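Local coordinates for protein cAMP factor (Mobiluncus curtisii, PDB 6JLC) that probably acts as a secreted pore-forming toxin of the CAMP factor family, contributing to co-haemolysis of red cells, at residues K34-K39 with K95-H100; M72-L77 with I117-Y122. One frame throughout, in Å; residues are numbered along the deposited sequence.

Contact 1 of 2, residues K34-K39 with K95-H100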
loop_
_atom_site.group_PDB
_atom_site.type_symbol
_atom_site.label_atom_id
_atom_site.label_comp_id
_atom_site.label_asym_id
_atom_site.label_seq_id
_atom_site.Cartn_x
_atom_site.Cartn_y
_atom_site.Cartn_z
ATOM N N LYS A 34 -6.170 -6.565 0.835
ATOM C CA LYS A 34 -5.964 -7.959 0.476
ATOM C C LYS A 34 -4.655 -8.181 -0.277
ATOM O O LYS A 34 -4.443 -9.275 -0.810
ATOM C CB LYS A 34 -7.148 -8.463 -0.355
ATOM C CG LYS A 34 -8.478 -8.535 0.406
ATOM C CD LYS A 34 -9.619 -8.908 -0.546
ATOM C CE LYS A 34 -10.919 -9.188 0.196
ATOM N NZ LYS A 34 -12.026 -9.519 -0.754
ATOM N N ALA A 35 -3.777 -7.176 -0.332
ATOM C CA ALA A 35 -2.519 -7.324 -1.054
ATOM C C ALA A 35 -1.700 -8.474 -0.487
ATOM O O ALA A 35 -1.723 -8.749 0.713
ATOM C CB ALA A 35 -1.715 -6.030 -1.010
ATOM N N ASP A 36 -0.976 -9.158 -1.377
ATOM C CA ASP A 36 -0.119 -10.260 -0.950
ATOM C C ASP A 36 0.954 -9.789 0.032
ATOM O O ASP A 36 1.331 -10.530 0.950
ATOM C CB ASP A 36 0.519 -10.918 -2.180
ATOM C CG ASP A 36 -0.516 -11.517 -3.128
ATOM O OD1 ASP A 36 -0.949 -12.663 -2.878
ATOM O OD2 ASP A 36 -0.907 -10.839 -4.109
ATOM N N TRP A 37 1.439 -8.555 -0.128
ATOM C CA TRP A 37 2.496 -8.047 0.739
ATOM C C TRP A 37 2.026 -7.746 2.164
ATOM O O TRP A 37 2.868 -7.600 3.056
ATOM C CB TRP A 37 3.118 -6.791 0.120
ATOM C CG TRP A 37 2.146 -5.677 -0.180
ATOM C CD1 TRP A 37 1.370 -4.991 0.720
ATOM C CD2 TRP A 37 1.856 -5.111 -1.471
ATOM N NE1 TRP A 37 0.616 -4.041 0.067
ATOM C CE2 TRP A 37 0.895 -4.091 -1.275
ATOM C CE3 TRP A 37 2.310 -5.369 -2.773
ATOM C CZ2 TRP A 37 0.376 -3.335 -2.334
ATOM C CZ3 TRP A 37 1.800 -4.609 -3.824
ATOM C CH2 TRP A 37 0.845 -3.603 -3.595
ATOM N N SER A 38 0.718 -7.660 2.411
ATOM C CA SER A 38 0.219 -7.185 3.698
ATOM C C SER A 38 -0.071 -8.310 4.687
ATOM O O SER A 38 -0.596 -8.039 5.779
ATOM C CB SER A 38 -1.041 -6.335 3.491
ATOM O OG SER A 38 -2.081 -7.111 2.936
ATOM N N LYS A 39 0.277 -9.555 4.346
ATOM C CA LYS A 39 -0.049 -10.692 5.205
ATOM C C LYS A 39 0.405 -10.478 6.649
ATOM O O LYS A 39 -0.344 -10.763 7.588
ATOM C CB LYS A 39 0.568 -11.966 4.627
ATOM C CG LYS A 39 0.149 -13.245 5.335
ATOM C CD LYS A 39 0.860 -14.451 4.738
ATOM C CE LYS A 39 0.477 -15.737 5.454
ATOM N NZ LYS A 39 1.147 -16.925 4.850
ATOM N N LYS A 95 0.946 -5.423 -13.365
ATOM C CA LYS A 95 1.796 -6.576 -13.619
ATOM C C LYS A 95 1.020 -7.870 -13.383
ATOM O O LYS A 95 0.029 -7.906 -12.652
ATOM C CB LYS A 95 3.046 -6.545 -12.722
ATOM C CG LYS A 95 4.035 -5.438 -13.080
ATOM C CD LYS A 95 4.672 -5.714 -14.432
ATOM C CE LYS A 95 5.537 -4.544 -14.877
ATOM N NZ LYS A 95 6.054 -4.796 -16.257
ATOM N N ILE A 96 1.501 -8.948 -14.005
ATOM C CA ILE A 96 0.888 -10.246 -13.786
ATOM C C ILE A 96 0.973 -10.618 -12.301
ATOM O O ILE A 96 1.801 -10.095 -11.539
ATOM C CB ILE A 96 1.549 -11.324 -14.660
ATOM C CG1 ILE A 96 3.073 -11.321 -14.469
ATOM C CG2 ILE A 96 1.162 -11.119 -16.124
ATOM C CD1 ILE A 96 3.775 -12.486 -15.144
ATOM N N GLN A 97 0.094 -11.534 -11.890
ATOM C CA GLN A 97 0.001 -11.886 -10.474
ATOM C C GLN A 97 1.315 -12.460 -9.948
ATOM O O GLN A 97 1.657 -12.249 -8.776
ATOM C CB GLN A 97 -1.161 -12.864 -10.268
ATOM C CG GLN A 97 -1.344 -13.375 -8.841
ATOM C CD GLN A 97 -1.677 -12.275 -7.843
ATOM O OE1 GLN A 97 -2.097 -11.174 -8.217
ATOM N NE2 GLN A 97 -1.510 -12.577 -6.555
ATOM N N LYS A 98 2.081 -13.141 -10.813
ATOM C CA LYS A 98 3.360 -13.731 -10.416
ATOM C C LYS A 98 4.314 -12.687 -9.847
ATOM O O LYS A 98 5.057 -12.968 -8.897
ATOM C CB LYS A 98 3.996 -14.430 -11.620
ATOM C CG LYS A 98 5.287 -15.188 -11.361
ATOM C CD LYS A 98 5.933 -15.557 -12.702
ATOM C CE LYS A 98 6.922 -16.706 -12.579
ATOM N NZ LYS A 98 8.275 -16.271 -12.144
ATOM N N ALA A 99 4.314 -11.474 -10.419
ATOM C CA ALA A 99 5.150 -10.408 -9.878
ATOM C C ALA A 99 4.775 -10.097 -8.435
ATOM O O ALA A 99 5.651 -9.890 -7.587
ATOM C CB ALA A 99 5.039 -9.149 -10.746
ATOM N N HIS A 100 3.477 -10.071 -8.137
ATOM C CA HIS A 100 3.031 -9.698 -6.801
ATOM C C HIS A 100 3.225 -10.824 -5.793
ATOM O O HIS A 100 3.481 -10.562 -4.609
ATOM C CB HIS A 100 1.569 -9.284 -6.842
ATOM C CG HIS A 100 1.347 -8.018 -7.599
ATOM N ND1 HIS A 100 0.940 -8.001 -8.920
ATOM C CD2 HIS A 100 1.512 -6.724 -7.238
ATOM C CE1 HIS A 100 0.842 -6.748 -9.329
ATOM N NE2 HIS A 100 1.185 -5.954 -8.329
#

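Contact 2 of 2, residues M72-L77 with I117-Y122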
loop_
_atom_site.group_PDB
_atom_site.type_symbol
_atom_site.label_atom_id
_atom_site.label_comp_id
_atom_site.label_asym_id
_atom_site.label_seq_id
_atom_site.Cartn_x
_atom_site.Cartn_y
_atom_site.Cartn_z
ATOM N N MET A 72 20.268 -0.539 13.968
ATOM C CA MET A 72 20.253 0.244 12.737
ATOM C C MET A 72 19.967 -0.636 11.522
ATOM O O MET A 72 19.347 -0.174 10.558
ATOM C CB MET A 72 21.579 0.993 12.561
ATOM C CG MET A 72 21.749 2.192 13.477
ATOM S SD MET A 72 20.301 3.284 13.489
ATOM C CE MET A 72 20.189 3.755 11.765
ATOM N N ALA A 73 20.426 -1.891 11.535
ATOM C CA ALA A 73 20.057 -2.808 10.458
ATOM C C ALA A 73 18.548 -3.059 10.450
ATOM O O ALA A 73 17.922 -3.073 9.381
ATOM C CB ALA A 73 20.840 -4.124 10.587
ATOM N N ARG A 74 17.937 -3.239 11.630
ATOM C CA ARG A 74 16.479 -3.376 11.676
ATOM C C ARG A 74 15.798 -2.107 11.175
ATOM O O ARG A 74 14.786 -2.170 10.463
ATOM C CB ARG A 74 15.996 -3.710 13.094
ATOM C CG ARG A 74 16.370 -5.113 13.601
ATOM C CD ARG A 74 15.585 -5.520 14.876
ATOM N NE ARG A 74 16.251 -6.569 15.687
ATOM C CZ ARG A 74 15.998 -7.872 15.616
ATOM N NH1 ARG A 74 15.113 -8.342 14.753
ATOM N NH2 ARG A 74 16.645 -8.722 16.401
ATOM N N THR A 75 16.342 -0.941 11.550
ATOM C CA THR A 75 15.795 0.335 11.094
ATOM C C THR A 75 15.847 0.432 9.577
ATOM O O THR A 75 14.845 0.752 8.928
ATOM C CB THR A 75 16.568 1.495 11.736
ATOM O OG1 THR A 75 16.355 1.485 13.157
ATOM C CG2 THR A 75 16.119 2.828 11.171
ATOM N N HIS A 76 17.019 0.160 8.992
ATOM C CA HIS A 76 17.142 0.211 7.538
ATOM C C HIS A 76 16.187 -0.762 6.859
ATOM O O HIS A 76 15.645 -0.453 5.793
ATOM C CB HIS A 76 18.581 -0.066 7.111
ATOM C CG HIS A 76 19.544 0.955 7.623
ATOM N ND1 HIS A 76 20.798 0.632 8.104
ATOM C CD2 HIS A 76 19.416 2.293 7.784
ATOM C CE1 HIS A 76 21.408 1.732 8.504
ATOM N NE2 HIS A 76 20.588 2.756 8.328
ATOM N N LEU A 77 15.961 -1.937 7.456
ATOM C CA LEU A 77 15.077 -2.907 6.807
ATOM C C LEU A 77 13.615 -2.452 6.845
ATOM O O LEU A 77 12.887 -2.592 5.853
ATOM C CB LEU A 77 15.244 -4.289 7.445
ATOM C CG LEU A 77 14.409 -5.440 6.849
ATOM C CD1 LEU A 77 14.576 -5.569 5.332
ATOM C CD2 LEU A 77 14.824 -6.756 7.521
ATOM N N ILE A 117 13.773 -12.535 17.003
ATOM C CA ILE A 117 14.717 -12.238 18.075
ATOM C C ILE A 117 16.106 -12.820 17.822
ATOM O O ILE A 117 17.066 -12.412 18.482
ATOM C CB ILE A 117 14.172 -12.713 19.437
ATOM C CG1 ILE A 117 13.775 -14.192 19.349
ATOM C CG2 ILE A 117 13.008 -11.813 19.866
ATOM C CD1 ILE A 117 14.189 -14.997 20.524
ATOM N N GLY A 118 16.252 -13.733 16.861
ATOM C CA GLY A 118 17.562 -14.246 16.496
ATOM C C GLY A 118 18.208 -13.603 15.278
ATOM O O GLY A 118 19.280 -14.045 14.857
ATOM N N ALA A 119 17.585 -12.583 14.687
ATOM C CA ALA A 119 18.108 -11.984 13.460
ATOM C C ALA A 119 19.510 -11.423 13.671
ATOM O O ALA A 119 19.805 -10.824 14.712
ATOM C CB ALA A 119 17.173 -10.860 12.977
ATOM N N THR A 120 20.373 -11.615 12.674
ATOM C CA THR A 120 21.716 -11.049 12.661
ATOM C C THR A 120 21.788 -9.860 11.711
ATOM O O THR A 120 20.917 -9.663 10.858
ATOM C CB THR A 120 22.754 -12.086 12.237
ATOM O OG1 THR A 120 22.546 -12.440 10.861
ATOM C CG2 THR A 120 22.678 -13.331 13.117
ATOM N N VAL A 121 22.856 -9.064 11.870
ATOM C CA VAL A 121 23.118 -7.974 10.931
ATOM C C VAL A 121 23.198 -8.499 9.506
ATOM O O VAL A 121 22.637 -7.903 8.580
ATOM C CB VAL A 121 24.405 -7.224 11.326
ATOM C CG1 VAL A 121 24.799 -6.235 10.238
ATOM C CG2 VAL A 121 24.182 -6.487 12.640
ATOM N N TYR A 122 23.914 -9.609 9.299
ATOM C CA TYR A 122 24.033 -10.171 7.955
ATOM C C TYR A 122 22.661 -10.503 7.376
ATOM O O TYR A 122 22.385 -10.207 6.207
ATOM C CB TYR A 122 24.917 -11.427 7.978
ATOM C CG TYR A 122 26.372 -11.175 8.315
ATOM C CD1 TYR A 122 26.938 -9.921 8.144
ATOM C CD2 TYR A 122 27.189 -12.204 8.785
ATOM C CE1 TYR A 122 28.268 -9.686 8.439
ATOM C CE2 TYR A 122 28.523 -11.978 9.083
ATOM C CZ TYR A 122 29.056 -10.715 8.903
ATOM O OH TYR A 122 30.378 -10.467 9.193
HETATM O O HOH W 1 17.523 -9.137 19.531
#

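Contact 1 of 2, residues K34-K39 with K95-H100
Asp-36 and His-100 bury the most surface here, where the loop joining helix 8-31 to helix 41-59 meets the first turn of helix 97-114 in the all-helical C-terminal part of the CAMP factor. Asp-36 lies in a short 3-10 turn; its CB points toward the helix, and its OD2 meets Gln-97. The amide of Gln-97 comes from the opposite direction, and its NE2 gives a bent hydrogen bond to Asp-36 OD2 (3.1 Å, N-H...O angle 143°). OD2 is met on its syn side but 32° out of the carboxylate plane, and the two flat groups are well turned against each other. Gln-97 gets there with CG anti to its own N (chi1 177°) and a bend at chi2, which brings the amide back to the loop. The same OD2 also takes a hydrogen bond from Tyr-153 OH of helix 152-173, so one carboxylate oxygen ties three parts of the chain together.

His-100 lies next to this bond, its side chain crossing that of Asp-36 at about a right angle, with His-100 CB 4.0 Å from Asp-36 OD2 and its ring stacked on that of Tyr-153. Trp-37 lies alongside His-100 and points the same way; its side chain also touches Val-85, Ser-88 and Ala-89 of helix 68-91. Where the two rings touch, Trp-37 CZ3 comes to the edge of the imidazole, close to its plane, 4.0 Å from His-100 CD2.

Contact 2 of 2, residues M72-L77 with I117-Y122
The guanidinium of Arg-74 reaches out from helix 68-91 to the turn between helix 97-114 and helix 121-139, where it meets the methyl of Ala-119. This is a helix-to-turn contact at one end of a helical bundle. The tight part is the buried methyl of Ala-119 against the guanidinium: Ala-119 CB comes within 3.7 Å of Arg-74 NH1 and 4.1 Å of Arg-74 NH2. One residue before Arg-74 the fit is looser. There Ala-73 points its methyl at the start of helix 121-139, with Ala-73 CB 4.5 Å from Val-121 CA; the two backbones approach most closely at this pair, 6.0 Å between their CA atoms.

Arg-74 can span the gap because its chain is extended from CG to NE, with chi2 at -166° and chi3 at -157°. Its polar end is held at the end of helix 97-114 and the turn that follows: NH1 donates hydrogen bonds to the backbone oxygens of Val-114 and Asn-116. Leu-51 of helix 41-59 and Leu-124 of helix 121-139 touch the same side chain.

Toward the exposed Ile-117 the contact is also loose. Arg-74 NH2 stands 4.3 Å from Ile-117 O, which lies at the guanidinium edge, near its plane. One water spans this gap through two weak hydrogen bonds, accepting from Arg-74 NH2 (3.3 Å) and donating to Ile-117 O. The chemistry is that of a cation held by backbone carbonyls of the helix end and turn: two direct bonds fix NH1, the water adds its two weak bonds on the NH2 side, and the positive charge would probably be eased by the carbonyl dipoles gathered at the end of helix 97-114.

Contacts 1 and 2 sit at the two ends of helix 97-114: residues 95-100 of contact 1 form its start, and 117-122 of contact 2 follow its end and lead into helix 121-139. Helix 68-91 serves both as well, carrying residues 72-77 near its beginning and, further along, the residues that pack on Trp-37. The segments alternate, so the two connections cross along the chain. The centres of contact 1 and contact 2 are about 25 Å apart. The nearest atoms of contact 1 and contact 2 are about 12 Å apart, with no direct touch. The centre of contact 1 lies about 11 Å from the centre of the chain, beside helix 152-173; that of contact 2 is more peripheral, about 23 Å from the centre of the chain.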